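Local atomic coordinates of RIM-binding protein, isoform F (PDB entry 6Q9M), a protein that couples synaptic vesicle recruitment to release sites at the presynaptic active zone, probably as a scaffold, through an architecture that includes a central fibronectin type III array. Residues P9-L14 and V77-Q82; I39-V44 and Q82-S87. All coordinates share one frame; numbering follows the deposited sequence.

Contact 1 of 2, residues P9-L14 and V77-Q82; sequences PAPKHL and VRSVTQ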
loop_
_atom_site.group_PDB
_atom_site.type_symbol
_atom_site.label_atom_id
_atom_site.label_comp_id
_atom_site.label_asym_id
_atom_site.label_seq_id
_atom_site.Cartn_x
_atom_site.Cartn_y
_atom_site.Cartn_z
ATOM N N PRO A 9 -2.770 11.762 13.607
ATOM C CA PRO A 9 -2.608 12.891 12.681
ATOM C C PRO A 9 -1.142 13.146 12.354
ATOM O O PRO A 9 -0.253 12.978 13.196
ATOM C CB PRO A 9 -3.230 14.072 13.449
ATOM C CG PRO A 9 -4.175 13.451 14.393
ATOM C CD PRO A 9 -3.591 12.120 14.777
ATOM N N ALA A 10 -0.902 13.591 11.127
ATOM C CA ALA A 10 0.432 13.667 10.559
ATOM C C ALA A 10 0.840 15.106 10.253
ATOM O O ALA A 10 -0.016 15.974 10.051
ATOM C CB ALA A 10 0.486 12.825 9.276
ATOM N N PRO A 11 2.141 15.391 10.200
ATOM C CA PRO A 11 2.582 16.750 9.869
ATOM C C PRO A 11 2.199 17.109 8.443
ATOM O O PRO A 11 1.899 16.249 7.621
ATOM C CB PRO A 11 4.115 16.704 10.042
ATOM C CG PRO A 11 4.413 15.367 10.712
ATOM C CD PRO A 11 3.279 14.455 10.283
ATOM N N LYS A 12 2.177 18.409 8.169
ATOM C CA LYS A 12 1.793 18.935 6.866
ATOM C C LYS A 12 2.846 19.928 6.378
ATOM O O LYS A 12 3.725 20.358 7.122
ATOM C CB LYS A 12 0.406 19.595 6.923
ATOM C CG LYS A 12 -0.631 18.801 7.729
ATOM C CD LYS A 12 -1.844 19.653 8.146
ATOM C CE LYS A 12 -2.095 20.811 7.189
ATOM N NZ LYS A 12 -3.510 21.312 7.235
ATOM N N HIS A 13 2.725 20.301 5.105
ATOM C CA HIS A 13 3.528 21.361 4.499
ATOM C C HIS A 13 5.024 21.082 4.629
ATOM O O HIS A 13 5.833 21.987 4.854
ATOM C CB HIS A 13 3.157 22.722 5.086
ATOM C CG HIS A 13 1.732 23.104 4.831
ATOM N ND1 HIS A 13 0.762 23.065 5.810
ATOM C CD2 HIS A 13 1.105 23.500 3.697
ATOM C CE1 HIS A 13 -0.396 23.443 5.296
ATOM N NE2 HIS A 13 -0.215 23.713 4.017
ATOM N N LEU A 14 5.392 19.817 4.436
ATOM C CA LEU A 14 6.789 19.424 4.358
ATOM C C LEU A 14 7.493 20.206 3.255
ATOM O O LEU A 14 7.030 20.249 2.111
ATOM C CB LEU A 14 6.876 17.929 4.095
ATOM C CG LEU A 14 8.267 17.334 4.019
ATOM C CD1 LEU A 14 9.084 17.825 5.199
ATOM C CD2 LEU A 14 8.219 15.811 3.960
ATOM N N VAL A 77 8.396 12.769 7.590
ATOM C CA VAL A 77 8.294 13.146 8.998
ATOM C C VAL A 77 7.092 12.455 9.626
ATOM O O VAL A 77 5.995 12.424 9.048
ATOM C CB VAL A 77 8.185 14.678 9.174
ATOM C CG1 VAL A 77 8.167 15.044 10.660
ATOM C CG2 VAL A 77 9.335 15.403 8.456
ATOM N N ARG A 78 7.299 11.913 10.821
ATOM C CA ARG A 78 6.278 11.166 11.531
ATOM C C ARG A 78 5.964 11.844 12.848
ATOM O O ARG A 78 6.876 12.250 13.580
ATOM C CB ARG A 78 6.734 9.737 11.808
ATOM C CG ARG A 78 6.928 8.901 10.570
ATOM C CD ARG A 78 7.025 7.433 10.919
ATOM N NE ARG A 78 7.945 6.774 10.008
ATOM C CZ ARG A 78 8.280 5.491 10.065
ATOM N NH1 ARG A 78 7.758 4.708 11.003
ATOM N NH2 ARG A 78 9.137 5.002 9.176
ATOM N N SER A 79 4.668 11.953 13.138
ATOM C CA SER A 79 4.205 12.370 14.448
ATOM C C SER A 79 4.385 11.221 15.423
ATOM O O SER A 79 4.074 10.075 15.106
ATOM C CB SER A 79 2.726 12.757 14.395
ATOM O OG SER A 79 2.515 13.978 13.713
ATOM N N VAL A 80 4.846 11.530 16.626
ATOM C CA VAL A 80 4.988 10.533 17.679
ATOM C C VAL A 80 4.134 10.976 18.854
ATOM O O VAL A 80 4.194 12.143 19.259
ATOM C CB VAL A 80 6.453 10.345 18.107
ATOM C CG1 VAL A 80 6.553 9.222 19.117
ATOM C CG2 VAL A 80 7.329 10.038 16.895
ATOM N N THR A 81 3.299 10.066 19.353
ATOM C CA THR A 81 2.469 10.336 20.514
ATOM C C THR A 81 3.235 9.935 21.777
ATOM O O THR A 81 4.335 9.383 21.713
ATOM C CB THR A 81 1.138 9.595 20.404
ATOM O OG1 THR A 81 1.373 8.193 20.539
ATOM C CG2 THR A 81 0.483 9.854 19.051
ATOM N N GLN A 82 2.634 10.168 22.949
ATOM C CA GLN A 82 3.292 9.738 24.176
ATOM C C GLN A 82 3.365 8.220 24.272
ATOM O O GLN A 82 4.389 7.678 24.706
ATOM C CB GLN A 82 2.585 10.313 25.407
ATOM C CG GLN A 82 3.345 10.050 26.704
ATOM C CD GLN A 82 2.814 10.850 27.877
ATOM O OE1 GLN A 82 1.653 11.252 27.887
ATOM N NE2 GLN A 82 3.669 11.089 28.870
#
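Pro9 meets Ser79 through its backbone, its carbonyl oxygen accepting a hydrogen bond of 3.0 Å from Ser79 OG. The donor stands 16° off the carbonyl plane, at a C=O...OG angle of 138°. Ser79 places its hydroxyl there by setting OG beside its own backbone N (chi1 -72°). At Ala10 the contact is slight, Ala10 CA merely passing Ser79 OG at 3.8 Å. Pro11 then turns its ring into strand 73-81. Pro11 CD lies 3.5 Å from Ser79 OG and also borders the carbonyl oxygen of Val77, while Pro11 CG rests 3.8 Å from Val77 CG1; CD and CG thus span a polar patch and an apolar one. Trp28 of strand 23-29 touches both Pro11 and Val77, and Tyr42 adds to the cover over the proline. Beyond the exposed bend at His13, Leu14 returns to the interior, where its CD1 approaches Val77 CG2 at 4.1 Å, so that the two branches of Val77 serve different partners. This is the core of a fibronectin type III sandwich, in which the lead-in to strand A and its first residues, on one sheet, close over strand F of the other.

Contact 2 of 2, residues I39-V44 and Q82-S87; sequences IDSYHV and QNRQTS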
loop_
_atom_site.group_PDB
_atom_site.type_symbol
_atom_site.label_atom_id
_atom_site.label_comp_id
_atom_site.label_asym_id
_atom_site.label_seq_id
_atom_site.Cartn_x
_atom_site.Cartn_y
_atom_site.Cartn_z
ATOM N N ILE A 39 0.070 14.888 19.447
ATOM C CA ILE A 39 1.454 14.752 19.038
ATOM C C ILE A 39 2.388 15.184 20.161
ATOM O O ILE A 39 2.166 16.206 20.821
ATOM C CB ILE A 39 1.676 15.575 17.766
ATOM C CG1 ILE A 39 3.144 15.710 17.476
ATOM C CG2 ILE A 39 1.052 16.952 17.907
ATOM C CD1 ILE A 39 3.319 16.322 16.202
ATOM N N ASP A 40 3.464 14.419 20.335
ATOM C CA ASP A 40 4.468 14.576 21.379
ATOM C C ASP A 40 5.852 14.910 20.838
ATOM O O ASP A 40 6.571 15.707 21.447
ATOM C CB ASP A 40 4.530 13.283 22.213
ATOM C CG ASP A 40 5.490 13.380 23.382
ATOM O OD1 ASP A 40 5.036 13.751 24.485
ATOM O OD2 ASP A 40 6.688 13.066 23.204
ATOM N N SER A 41 6.255 14.320 19.716
ATOM C CA SER A 41 7.526 14.661 19.090
ATOM C C SER A 41 7.452 14.254 17.625
ATOM O O SER A 41 6.507 13.594 17.188
ATOM C CB SER A 41 8.719 14.001 19.807
ATOM O OG SER A 41 8.736 12.591 19.650
ATOM N N TYR A 42 8.477 14.641 16.877
ATOM C CA TYR A 42 8.576 14.327 15.465
ATOM C C TYR A 42 9.799 13.455 15.201
ATOM O O TYR A 42 10.836 13.586 15.861
ATOM C CB TYR A 42 8.679 15.598 14.613
ATOM C CG TYR A 42 7.536 16.557 14.741
ATOM C CD1 TYR A 42 7.544 17.571 15.699
ATOM C CD2 TYR A 42 6.447 16.467 13.897
ATOM C CE1 TYR A 42 6.482 18.461 15.809
ATOM C CE2 TYR A 42 5.394 17.354 13.991
ATOM C CZ TYR A 42 5.410 18.345 14.948
ATOM O OH TYR A 42 4.334 19.201 15.030
ATOM N N HIS A 43 9.660 12.569 14.219
ATOM C CA HIS A 43 10.720 11.681 13.763
ATOM C C HIS A 43 10.986 11.994 12.298
ATOM O O HIS A 43 10.075 11.901 11.466
ATOM C CB HIS A 43 10.322 10.214 13.912
ATOM C CG HIS A 43 10.485 9.668 15.290
ATOM N ND1 HIS A 43 10.988 10.412 16.334
ATOM C CD2 HIS A 43 10.214 8.442 15.799
ATOM C CE1 HIS A 43 11.028 9.668 17.427
ATOM N NE2 HIS A 43 10.560 8.469 17.130
ATOM N N VAL A 44 12.222 12.373 11.981
ATOM C CA VAL A 44 12.609 12.688 10.611
ATOM C C VAL A 44 13.362 11.501 10.040
ATOM O O VAL A 44 14.342 11.034 10.635
ATOM C CB VAL A 44 13.457 13.963 10.549
ATOM C CG1 VAL A 44 13.691 14.348 9.104
ATOM C CG2 VAL A 44 12.744 15.077 11.295
ATOM N N GLN A 82 2.634 10.168 22.949
ATOM C CA GLN A 82 3.292 9.738 24.176
ATOM C C GLN A 82 3.365 8.220 24.272
ATOM O O GLN A 82 4.389 7.678 24.706
ATOM C CB GLN A 82 2.585 10.313 25.407
ATOM C CG GLN A 82 3.345 10.050 26.704
ATOM C CD GLN A 82 2.814 10.850 27.877
ATOM O OE1 GLN A 82 1.653 11.252 27.887
ATOM N NE2 GLN A 82 3.669 11.089 28.870
ATOM N N ASN A 83 2.295 7.510 23.887
ATOM C CA ASN A 83 2.372 6.048 23.871
ATOM C C ASN A 83 3.346 5.518 22.820
ATOM O O ASN A 83 3.484 4.296 22.697
ATOM C CB ASN A 83 0.984 5.411 23.700
ATOM C CG ASN A 83 0.105 6.141 22.700
ATOM O OD1 ASN A 83 0.570 6.569 21.645
ATOM N ND2 ASN A 83 -1.179 6.262 23.019
ATOM N N ARG A 84 3.997 6.403 22.066
ATOM C CA ARG A 84 4.976 6.121 21.004
ATOM C C ARG A 84 4.305 5.641 19.720
ATOM O O ARG A 84 4.998 5.097 18.843
ATOM C CB ARG A 84 6.067 5.128 21.429
ATOM C CG ARG A 84 6.728 5.434 22.786
ATOM C CD ARG A 84 7.359 6.822 22.842
ATOM N NE ARG A 84 8.592 6.901 22.062
ATOM C CZ ARG A 84 9.226 8.036 21.772
ATOM N NH1 ARG A 84 8.757 9.199 22.213
ATOM N NH2 ARG A 84 10.340 8.005 21.049
ATOM N N GLN A 85 2.988 5.804 19.580
ATOM C CA GLN A 85 2.347 5.553 18.297
ATOM C C GLN A 85 2.707 6.659 17.307
ATOM O O GLN A 85 2.917 7.815 17.683
ATOM C CB GLN A 85 0.826 5.508 18.464
ATOM C CG GLN A 85 0.239 4.144 18.783
ATOM C CD GLN A 85 -1.289 4.146 18.733
ATOM O OE1 GLN A 85 -1.947 4.804 19.544
ATOM N NE2 GLN A 85 -1.858 3.404 17.782
ATOM N N THR A 86 2.790 6.298 16.028
ATOM C CA THR A 86 3.274 7.217 15.003
ATOM C C THR A 86 2.307 7.273 13.825
ATOM O O THR A 86 1.452 6.402 13.653
ATOM C CB THR A 86 4.672 6.840 14.479
ATOM O OG1 THR A 86 4.629 5.541 13.875
ATOM C CG2 THR A 86 5.704 6.841 15.603
ATOM N N SER A 87 2.456 8.320 13.018
ATOM C CA SER A 87 1.815 8.410 11.716
ATOM C C SER A 87 2.692 7.728 10.662
ATOM O O SER A 87 3.862 7.414 10.902
ATOM C CB SER A 87 1.557 9.867 11.336
ATOM O OG SER A 87 2.770 10.604 11.353
#
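The FG loop of the fibronectin type III domain leans back on strand C where Gln82 and Arg84 meet Asp40, Ser41 and His43. Strand C carries a classic beta bulge at this point, Asp40 and Ser41 both facing Val80 of the neighbouring strand 73-81. Asp40 CB packs 3.7 Å from the backbone N of Gln82. Arg84 starts farther off, but bends about its CB-CG and CG-CD bonds (chi2 -58°, chi3 -73°), which folds its guanidinium back over the strand. There Arg84 NH2 comes 4.0 Å from His43 NE2, arriving at the imidazole edge, close to the ring plane; the two flat groups are turned 70° against each other. Arg84 NH1 lies 4.5 Å from Asp40 OD2, with the carboxylate oxygen near the plane of the guanidinium. A weak bond of 3.2 Å from His43 ND1 to Tyr42 O probably does a little to fix the rotation of the imidazole, and the His43 side chain also touches Val80. With no salt bridge formed, any attraction between Arg84 and Asp40 is probably loose, and lattice contacts at both residues may also influence the pose; the nearby positive charge of Arg84 would probably disfavour protonation of His43.

From the N terminus, the chain enters strand 12-20, passes through 23-29 into 39-46, and returns by way of 49-55 and 61-65 to 73-81. Contact 1 closes the longer loop there, across the sandwich. Contact 2 opens at 39-44, inside that loop, but closes only at 82-87, which starts at its last residue and runs beyond it, so the two cross and share Gln82. Their centres are about 7 Å apart, joined by neighbouring strands: Val80 pairs with Asp40 and Ser41 by probable backbone hydrogen bonds. Contact 1 thus ties one sheet to the other through the interior, whereas contact 2 lays the loop leading to strand 93-96 against the surface of the second sheet.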